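Local coordinates for protein leucine aminopeptidase (Fimbriiglobus ruber, PDB 7D1B) that probably acts as a zinc-dependent glutaminyl cyclase of the M28 peptidase family, converting N-terminal glutamine of peptides to pyroglutamate, at residues Asp132-Ala137 with Asp202-Gly207; His168-Val173 with Val179-Phe184; Gly246-Gly251 with Asp285-Leu290. All coordinates share one frame; numbering follows the deposited sequence.

The three contacts lie at similar distances from the centre of one alpha/beta core, in different parts of it. Contact 1 is next to the metal site: the Arg134 side chain comes about 5 Å from the bound zinc ion. Contact 2 packs the chain that precedes strand 178-184 against that strand, and its centre is 24 Å from that of contact 1. Contact 3 joins two short helices, its centre 18 Å from contact 1 and 21 Å from contact 2, with the His287 side chain about 13 Å from the zinc ion. Segments of all three meet directly: Phe184 CD2 lies 3.6 Å from Asp286 CG, and Phe205 CE1 lies 3.4 Å from Asp285 CA.

Contact 1. Residues Asp132-Ala137 with Asp202-Gly207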
loop_
_atom_site.group_PDB
_atom_site.type_symbol
_atom_site.label_atom_id
_atom_site.label_comp_id
_atom_site.label_asym_id
_atom_site.label_seq_id
_atom_site.Cartn_x
_atom_site.Cartn_y
_atom_site.Cartn_z
ATOM N N ASP A 132 -6.882 -2.326 -6.203
ATOM C CA ASP A 132 -7.571 -2.181 -7.479
ATOM C C ASP A 132 -6.599 -1.610 -8.502
ATOM O O ASP A 132 -5.638 -0.929 -8.155
ATOM C CB ASP A 132 -8.797 -1.279 -7.334
ATOM C CG ASP A 132 -8.428 0.160 -6.995
ATOM O OD1 ASP A 132 -7.654 0.390 -6.026
ATOM O OD2 ASP A 132 -8.941 1.076 -7.679
ATOM N N THR A 133 -6.838 -1.888 -9.774
ATOM C CA THR A 133 -6.024 -1.289 -10.823
ATOM C C THR A 133 -6.857 -0.283 -11.599
ATOM O O THR A 133 -8.056 -0.486 -11.835
ATOM C CB THR A 133 -5.364 -2.325 -11.742
ATOM O OG1 THR A 133 -6.357 -3.120 -12.413
ATOM C CG2 THR A 133 -4.426 -3.238 -10.947
ATOM N N ARG A 134 -6.218 0.803 -11.999
ATOM C CA ARG A 134 -6.911 1.861 -12.715
ATOM C C ARG A 134 -7.456 1.316 -14.035
ATOM O O ARG A 134 -6.785 0.524 -14.703
ATOM C CB ARG A 134 -5.921 2.979 -13.008
ATOM C CG ARG A 134 -6.564 4.296 -13.365
ATOM C CD ARG A 134 -5.489 5.354 -13.612
ATOM N NE ARG A 134 -6.082 6.617 -14.011
ATOM C CZ ARG A 134 -6.346 7.644 -13.209
ATOM N NH1 ARG A 134 -6.940 8.724 -13.716
ATOM N NH2 ARG A 134 -6.059 7.594 -11.913
ATOM N N PRO A 135 -8.656 1.725 -14.454
ATOM C CA PRO A 135 -9.225 1.129 -15.674
ATOM C C PRO A 135 -8.405 1.381 -16.921
ATOM O O PRO A 135 -8.453 0.559 -17.843
ATOM C CB PRO A 135 -10.630 1.746 -15.751
ATOM C CG PRO A 135 -10.982 1.982 -14.289
ATOM C CD PRO A 135 -9.672 2.466 -13.683
ATOM N N ALA A 136 -7.664 2.483 -16.986
ATOM C CA ALA A 136 -6.898 2.806 -18.178
ATOM C C ALA A 136 -5.609 3.498 -17.774
ATOM O O ALA A 136 -5.534 4.146 -16.721
ATOM C CB ALA A 136 -7.683 3.723 -19.133
ATOM N N ALA A 137 -4.606 3.374 -18.646
ATOM C CA ALA A 137 -3.317 4.050 -18.477
ATOM C C ALA A 137 -3.488 5.485 -18.977
ATOM O O ALA A 137 -3.103 5.848 -20.089
ATOM C CB ALA A 137 -2.235 3.309 -19.250
ATOM N N ASP A 202 -13.864 11.326 -12.053
ATOM C CA ASP A 202 -14.238 10.352 -11.038
ATOM C C ASP A 202 -13.501 10.503 -9.707
ATOM O O ASP A 202 -12.431 11.123 -9.607
ATOM C CB ASP A 202 -14.168 8.948 -11.617
ATOM C CG ASP A 202 -15.364 8.608 -12.479
ATOM O OD1 ASP A 202 -16.417 9.279 -12.345
ATOM O OD2 ASP A 202 -15.247 7.667 -13.297
ATOM N N LYS A 203 -14.092 9.894 -8.675
ATOM C CA LYS A 203 -13.650 9.993 -7.290
ATOM C C LYS A 203 -12.620 8.927 -6.935
ATOM O O LYS A 203 -12.732 7.774 -7.357
ATOM C CB LYS A 203 -14.882 9.822 -6.392
ATOM C CG LYS A 203 -14.575 9.844 -4.910
ATOM C CD LYS A 203 -15.842 9.879 -4.053
ATOM C CE LYS A 203 -15.548 9.462 -2.598
ATOM N NZ LYS A 203 -14.498 10.306 -1.946
ATOM N N TYR A 204 -11.660 9.316 -6.102
ATOM C CA TYR A 204 -10.604 8.459 -5.573
ATOM C C TYR A 204 -10.910 8.043 -4.135
ATOM O O TYR A 204 -11.703 8.676 -3.431
ATOM C CB TYR A 204 -9.277 9.230 -5.579
ATOM C CG TYR A 204 -8.678 9.458 -6.932
ATOM C CD1 TYR A 204 -9.209 10.389 -7.817
ATOM C CD2 TYR A 204 -7.520 8.776 -7.305
ATOM C CE1 TYR A 204 -8.618 10.610 -9.064
ATOM C CE2 TYR A 204 -6.931 8.980 -8.532
ATOM C CZ TYR A 204 -7.470 9.903 -9.405
ATOM O OH TYR A 204 -6.839 10.079 -10.616
ATOM N N PHE A 205 -10.236 6.976 -3.696
ATOM C CA PHE A 205 -10.071 6.666 -2.272
ATOM C C PHE A 205 -11.297 6.053 -1.598
ATOM O O PHE A 205 -11.461 6.194 -0.380
ATOM C CB PHE A 205 -9.547 7.860 -1.442
ATOM C CG PHE A 205 -8.410 8.579 -2.098
ATOM C CD1 PHE A 205 -7.309 7.870 -2.586
ATOM C CD2 PHE A 205 -8.447 9.955 -2.270
ATOM C CE1 PHE A 205 -6.282 8.525 -3.236
ATOM C CE2 PHE A 205 -7.411 10.628 -2.916
ATOM C CZ PHE A 205 -6.341 9.916 -3.408
ATOM N N PHE A 206 -12.126 5.301 -2.328
ATOM C CA PHE A 206 -13.290 4.698 -1.679
ATOM C C PHE A 206 -12.895 3.759 -0.547
ATOM O O PHE A 206 -13.517 3.767 0.521
ATOM C CB PHE A 206 -14.129 3.933 -2.692
ATOM C CG PHE A 206 -14.919 4.799 -3.629
ATOM C CD1 PHE A 206 -15.985 5.565 -3.160
ATOM C CD2 PHE A 206 -14.641 4.798 -4.991
ATOM C CE1 PHE A 206 -16.753 6.338 -4.045
ATOM C CE2 PHE A 206 -15.409 5.556 -5.866
ATOM C CZ PHE A 206 -16.455 6.315 -5.390
ATOM N N GLY A 207 -11.882 2.918 -0.773
ATOM C CA GLY A 207 -11.519 1.911 0.217
ATOM C C GLY A 207 -10.895 2.488 1.471
ATOM O O GLY A 207 -11.253 2.101 2.586
HETATM O O HOH W 1 -8.227 11.151 -12.540
#
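Arg134 and Tyr204 meet through a single polar junction, guanidinium edge against phenol oxygen, while their backbones stay well apart (Arg134 CA to Tyr204 CA 10.4 Å). Arg134 spans the gap because CG stands anti to the backbone N (chi1 -163°) and the chain then runs extended through to NE. Its NH2 donates to Tyr204 OH at 2.9 Å with a nearly straight N-H...O angle of 165°, and the oxygen lies essentially in the guanidinium plane. The ring itself is not stacked on the guanidinium: the two planes are 44° apart, and NH2 comes at the ring obliquely, 3.7 Å from Tyr204 CZ. A water closes the junction from the other terminal nitrogen. It accepts from Arg134 NH1 at 3.0 Å and lies 2.6 Å from Tyr204 OH, so that the phenol oxygen is tied to the guanidinium both directly and through solvent.

Two further partners fix the rotation of the guanidinium. NE is bonded to His138 ND1, and NH2 also forms a salt bridge with Glu188, a zinc ligand, which puts Arg134 in the second shell of the metal site and Tyr204 one step behind it. In the fold, Arg134 belongs to the loop that leaves strand 123-130 on the way to helix 153-167, and Tyr204 comes just before Phe205, the N-cap residue of helix 206-218.

Contact 2. Residues His168-Val173 with Val179-Phe184; sequences HHMKGV and VDFVLF
Met170 CA and Val179 CA, 9.1 Å apart, mark the closest approach of the two backbones, so side chains alone bridge the gap from the turn containing Met170 to the extended strand 179-184. Alternation along the strand directs Val179 and Phe181 to the same face, toward Met170, while Asp180 between them points away. Met170 reaches them with a chain bent at both chi2 (-57°) and chi3, a double fold that separates its contacts. Its CG meets the far end of the Phe181 ring, 3.8 Å from CZ, and its methyl CE lies 3.9 Å from Val179 CG1. Between these ends, SD sits 5.1 Å from the Phe181 ring centroid and 68° off the ring normal, an oblique Met-aromatic contact. Phe181 is further enclosed by Met163 and Leu166 of helix 153-167 and makes an edge-to-face stack with Trp117. Strand 123-130, helix 153-167 and strand 178-184 form a beta-alpha-beta crossover, its two strands parallel neighbours, and the contact lies at the helix-to-strand return. No hydrogen bond links the two segments: with all three touching residues buried, cohesion rests on dispersion and sulfur-aromatic attraction, which depend on close fit more than on exact direction.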
loop_
_atom_site.group_PDB
_atom_site.type_symbol
_atom_site.label_atom_id
_atom_site.label_comp_id
_atom_site.label_asym_id
_atom_site.label_seq_id
_atom_site.Cartn_x
_atom_site.Cartn_y
_atom_site.Cartn_z
ATOM N N HIS A 168 5.690 -14.464 4.535
ATOM C CA HIS A 168 6.525 -15.626 4.836
ATOM C C HIS A 168 7.261 -15.480 6.161
ATOM O O HIS A 168 7.635 -16.495 6.765
ATOM C CB HIS A 168 7.538 -15.873 3.726
ATOM C CG HIS A 168 6.921 -16.369 2.461
ATOM N ND1 HIS A 168 6.585 -17.691 2.271
ATOM C CD2 HIS A 168 6.570 -15.721 1.321
ATOM C CE1 HIS A 168 6.062 -17.838 1.066
ATOM N NE2 HIS A 168 6.037 -16.661 0.472
ATOM N N HIS A 169 7.481 -14.241 6.608
ATOM C CA HIS A 169 8.345 -13.949 7.740
ATOM C C HIS A 169 7.583 -13.541 8.983
ATOM O O HIS A 169 8.147 -13.637 10.073
ATOM C CB HIS A 169 9.308 -12.816 7.362
ATOM C CG HIS A 169 9.990 -13.065 6.059
ATOM N ND1 HIS A 169 11.175 -13.767 5.952
ATOM C CD2 HIS A 169 9.606 -12.765 4.795
ATOM C CE1 HIS A 169 11.494 -13.869 4.672
ATOM N NE2 HIS A 169 10.551 -13.280 3.949
ATOM N N MET A 170 6.323 -13.097 8.855
ATOM C CA MET A 170 5.666 -12.383 9.952
ATOM C C MET A 170 5.575 -13.202 11.233
ATOM O O MET A 170 5.770 -12.646 12.317
ATOM C CB MET A 170 4.279 -11.893 9.543
ATOM C CG MET A 170 4.284 -10.747 8.556
ATOM S SD MET A 170 5.190 -9.271 9.095
ATOM C CE MET A 170 4.094 -8.704 10.387
ATOM N N LYS A 171 5.276 -14.508 11.146
ATOM C CA LYS A 171 5.144 -15.272 12.387
ATOM C C LYS A 171 6.469 -15.449 13.103
ATOM O O LYS A 171 6.457 -15.856 14.269
ATOM C CB LYS A 171 4.435 -16.612 12.183
ATOM C CG LYS A 171 2.935 -16.497 11.923
ATOM C CD LYS A 171 2.192 -15.635 12.923
ATOM C CE LYS A 171 2.263 -16.160 14.340
ATOM N NZ LYS A 171 1.045 -16.960 14.675
ATOM N N GLY A 172 7.594 -15.136 12.453
ATOM C CA GLY A 172 8.888 -15.124 13.106
ATOM C C GLY A 172 9.350 -13.758 13.568
ATOM O O GLY A 172 10.507 -13.637 13.983
ATOM N N VAL A 173 8.507 -12.731 13.515
ATOM C CA VAL A 173 8.905 -11.365 13.861
ATOM C C VAL A 173 8.470 -11.066 15.291
ATOM O O VAL A 173 7.279 -11.226 15.611
ATOM C CB VAL A 173 8.284 -10.340 12.897
ATOM C CG1 VAL A 173 8.606 -8.922 13.359
ATOM C CG2 VAL A 173 8.779 -10.587 11.476
ATOM N N VAL A 179 -0.004 -6.019 13.869
ATOM C CA VAL A 179 0.273 -5.537 12.512
ATOM C C VAL A 179 -0.853 -5.997 11.607
ATOM O O VAL A 179 -1.088 -7.202 11.471
ATOM C CB VAL A 179 1.633 -6.022 11.976
ATOM C CG1 VAL A 179 1.855 -5.491 10.552
ATOM C CG2 VAL A 179 2.755 -5.561 12.878
ATOM N N ASP A 180 -1.538 -5.040 10.976
ATOM C CA ASP A 180 -2.576 -5.334 9.995
ATOM C C ASP A 180 -2.085 -4.926 8.614
ATOM O O ASP A 180 -1.701 -3.765 8.407
ATOM C CB ASP A 180 -3.874 -4.601 10.328
ATOM C CG ASP A 180 -4.495 -5.135 11.587
ATOM O OD1 ASP A 180 -4.331 -6.344 11.846
ATOM O OD2 ASP A 180 -5.124 -4.371 12.339
ATOM N N PHE A 181 -2.065 -5.886 7.689
ATOM C CA PHE A 181 -1.865 -5.594 6.277
ATOM C C PHE A 181 -3.242 -5.241 5.725
ATOM O O PHE A 181 -4.169 -6.061 5.804
ATOM C CB PHE A 181 -1.361 -6.839 5.549
ATOM C CG PHE A 181 0.059 -7.258 5.873
ATOM C CD1 PHE A 181 0.873 -6.565 6.774
ATOM C CD2 PHE A 181 0.591 -8.381 5.235
ATOM C CE1 PHE A 181 2.200 -6.988 7.022
ATOM C CE2 PHE A 181 1.901 -8.794 5.478
ATOM C CZ PHE A 181 2.705 -8.106 6.361
ATOM N N VAL A 182 -3.400 -4.031 5.207
ATOM C CA VAL A 182 -4.699 -3.575 4.734
ATOM C C VAL A 182 -4.575 -3.265 3.246
ATOM O O VAL A 182 -3.734 -2.449 2.837
ATOM C CB VAL A 182 -5.209 -2.355 5.525
ATOM C CG1 VAL A 182 -6.574 -1.916 5.001
ATOM C CG2 VAL A 182 -5.251 -2.676 7.033
ATOM N N LEU A 183 -5.424 -3.910 2.445
ATOM C CA LEU A 183 -5.494 -3.692 1.006
ATOM C C LEU A 183 -6.783 -2.941 0.699
ATOM O O LEU A 183 -7.891 -3.454 0.940
ATOM C CB LEU A 183 -5.439 -5.025 0.268
ATOM C CG LEU A 183 -4.037 -5.637 0.387
ATOM C CD1 LEU A 183 -4.099 -7.120 0.145
ATOM C CD2 LEU A 183 -3.092 -4.948 -0.563
ATOM N N PHE A 184 -6.636 -1.712 0.201
ATOM C CA PHE A 184 -7.777 -0.855 -0.110
ATOM C C PHE A 184 -8.262 -1.091 -1.532
ATOM O O PHE A 184 -7.491 -0.974 -2.494
ATOM C CB PHE A 184 -7.398 0.616 0.002
ATOM C CG PHE A 184 -6.911 1.033 1.365
ATOM C CD1 PHE A 184 -7.690 0.851 2.511
ATOM C CD2 PHE A 184 -5.663 1.633 1.503
ATOM C CE1 PHE A 184 -7.224 1.266 3.756
ATOM C CE2 PHE A 184 -5.206 2.052 2.742
ATOM C CZ PHE A 184 -5.982 1.864 3.863
#

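Contact 3. Residues Gly246-Gly251 with Asp285-Leu290; sequences GYSLRG and DDHIAL
Tyr247 and Ile288 form the tight part of this helix-helix contact, where the backbones are also nearest (CA to CA 7.2 Å). Ile288 swings its CD1 over one face of the Tyr247 ring, 3.7 Å from the centroid and 25° off the normal, a CH-pi contact displaced toward CG, which it approaches to 3.3 Å. Arg250 NH2 lies against the opposite face of the same ring, sandwiching it, and is itself salt-bridged to Asp282. Both Tyr247 and Ile288 remain partly exposed, so the closest packing lies on the more solvent-accessible side.

The inner, buried side is looser. Ser248 OG approaches the His287 ring obliquely, 3.5 Å from CD2, and His287 NE2 is 3.8 Å from Tyr247 CB; no hydrogen bond crosses here. A shared partner joins the two polar groups instead: Ser248 OG and His287 NE2 are both hydrogen-bonded to Glu245 OE1. His287 CG lies between the backbone N and the carbonyl carbon (chi1 65°), which turns its ring toward helix 246-251. Close by, the carboxyl groups of Asp285, Asp233 and Asp299 come together, a cluster consistent with the carboxylic-acid hydrogen-bond network of M28 glutaminyl cyclases.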
loop_
_atom_site.group_PDB
_atom_site.type_symbol
_atom_site.label_atom_id
_atom_site.label_comp_id
_atom_site.label_asym_id
_atom_site.label_seq_id
_atom_site.Cartn_x
_atom_site.Cartn_y
_atom_site.Cartn_z
ATOM N N GLY A 246 4.081 16.268 1.830
ATOM C CA GLY A 246 3.615 17.160 2.866
ATOM C C GLY A 246 2.552 16.576 3.769
ATOM O O GLY A 246 2.542 16.856 4.969
ATOM N N TYR A 247 1.599 15.811 3.219
ATOM C CA TYR A 247 0.569 15.298 4.117
ATOM C C TYR A 247 1.169 14.341 5.139
ATOM O O TYR A 247 0.762 14.335 6.308
ATOM C CB TYR A 247 -0.559 14.639 3.335
ATOM C CG TYR A 247 -1.363 15.622 2.534
ATOM C CD1 TYR A 247 -2.221 16.519 3.153
ATOM C CD2 TYR A 247 -1.277 15.642 1.154
ATOM C CE1 TYR A 247 -2.981 17.422 2.405
ATOM C CE2 TYR A 247 -2.028 16.532 0.395
ATOM C CZ TYR A 247 -2.864 17.426 1.031
ATOM O OH TYR A 247 -3.604 18.315 0.287
ATOM N N SER A 248 2.155 13.547 4.712
ATOM C CA SER A 248 2.857 12.628 5.605
ATOM C C SER A 248 3.642 13.390 6.658
ATOM O O SER A 248 3.600 13.055 7.847
ATOM C CB SER A 248 3.832 11.794 4.783
ATOM O OG SER A 248 3.148 10.997 3.830
ATOM N N LEU A 249 4.376 14.424 6.231
ATOM C CA LEU A 249 5.141 15.229 7.179
ATOM C C LEU A 249 4.231 15.885 8.209
ATOM O O LEU A 249 4.540 15.899 9.407
ATOM C CB LEU A 249 5.933 16.311 6.446
ATOM C CG LEU A 249 7.167 15.828 5.706
ATOM C CD1 LEU A 249 7.650 16.899 4.747
ATOM C CD2 LEU A 249 8.263 15.391 6.668
ATOM N N ARG A 250 3.108 16.447 7.764
ATOM C CA ARG A 250 2.243 17.165 8.692
ATOM C C ARG A 250 1.489 16.209 9.600
ATOM O O ARG A 250 1.267 16.506 10.778
ATOM C CB ARG A 250 1.288 18.072 7.920
ATOM C CG ARG A 250 2.025 19.243 7.268
ATOM C CD ARG A 250 1.077 20.244 6.622
ATOM N NE ARG A 250 0.293 19.651 5.536
ATOM C CZ ARG A 250 0.682 19.606 4.261
ATOM N NH1 ARG A 250 1.849 20.132 3.888
ATOM N NH2 ARG A 250 -0.102 19.039 3.355
ATOM N N GLY A 251 1.080 15.056 9.072
ATOM C CA GLY A 251 0.248 14.157 9.845
ATOM C C GLY A 251 1.015 13.231 10.755
ATOM O O GLY A 251 0.454 12.762 11.749
ATOM N N ASP A 285 -3.535 10.648 -1.412
ATOM C CA ASP A 285 -3.399 9.207 -1.545
ATOM C C ASP A 285 -4.240 8.560 -0.444
ATOM O O ASP A 285 -4.966 9.235 0.302
ATOM C CB ASP A 285 -1.916 8.820 -1.498
ATOM C CG ASP A 285 -1.589 7.597 -2.307
ATOM O OD1 ASP A 285 -2.496 6.817 -2.656
ATOM O OD2 ASP A 285 -0.375 7.384 -2.590
ATOM N N ASP A 286 -4.148 7.234 -0.338
ATOM C CA ASP A 286 -4.941 6.498 0.637
ATOM C C ASP A 286 -4.602 6.842 2.082
ATOM O O ASP A 286 -5.378 6.479 2.972
ATOM C CB ASP A 286 -4.790 4.992 0.399
ATOM C CG ASP A 286 -5.656 4.470 -0.737
ATOM O OD1 ASP A 286 -6.855 4.844 -0.820
ATOM O OD2 ASP A 286 -5.155 3.628 -1.509
ATOM N N HIS A 287 -3.467 7.505 2.348
ATOM C CA HIS A 287 -3.115 7.852 3.723
ATOM C C HIS A 287 -3.875 9.068 4.239
ATOM O O HIS A 287 -3.889 9.305 5.447
ATOM C CB HIS A 287 -1.613 8.074 3.855
ATOM C CG HIS A 287 -1.109 9.242 3.074
ATOM N ND1 HIS A 287 -1.494 9.503 1.770
ATOM C CD2 HIS A 287 -0.237 10.216 3.426
ATOM C CE1 HIS A 287 -0.868 10.596 1.359
ATOM N NE2 HIS A 287 -0.090 11.038 2.338
ATOM N N ILE A 288 -4.520 9.838 3.357
ATOM C CA ILE A 288 -5.245 11.028 3.804
ATOM C C ILE A 288 -6.384 10.643 4.736
ATOM O O ILE A 288 -6.543 11.213 5.815
ATOM C CB ILE A 288 -5.768 11.818 2.593
ATOM C CG1 ILE A 288 -4.612 12.252 1.684
ATOM C CG2 ILE A 288 -6.645 12.996 3.044
ATOM C CD1 ILE A 288 -3.689 13.252 2.305
ATOM N N ALA A 289 -7.179 9.644 4.344
ATOM C CA ALA A 289 -8.317 9.274 5.179
ATOM C C ALA A 289 -7.848 8.759 6.528
ATOM O O ALA A 289 -8.501 8.992 7.554
ATOM C CB ALA A 289 -9.160 8.212 4.482
ATOM N N LEU A 290 -6.707 8.056 6.553
ATOM C CA LEU A 290 -6.170 7.539 7.814
ATOM C C LEU A 290 -5.746 8.676 8.734
ATOM O O LEU A 290 -6.132 8.707 9.909
ATOM C CB LEU A 290 -5.000 6.578 7.538
ATOM C CG LEU A 290 -5.308 5.391 6.631
ATOM C CD1 LEU A 290 -4.052 4.554 6.444
ATOM C CD2 LEU A 290 -6.412 4.540 7.205
#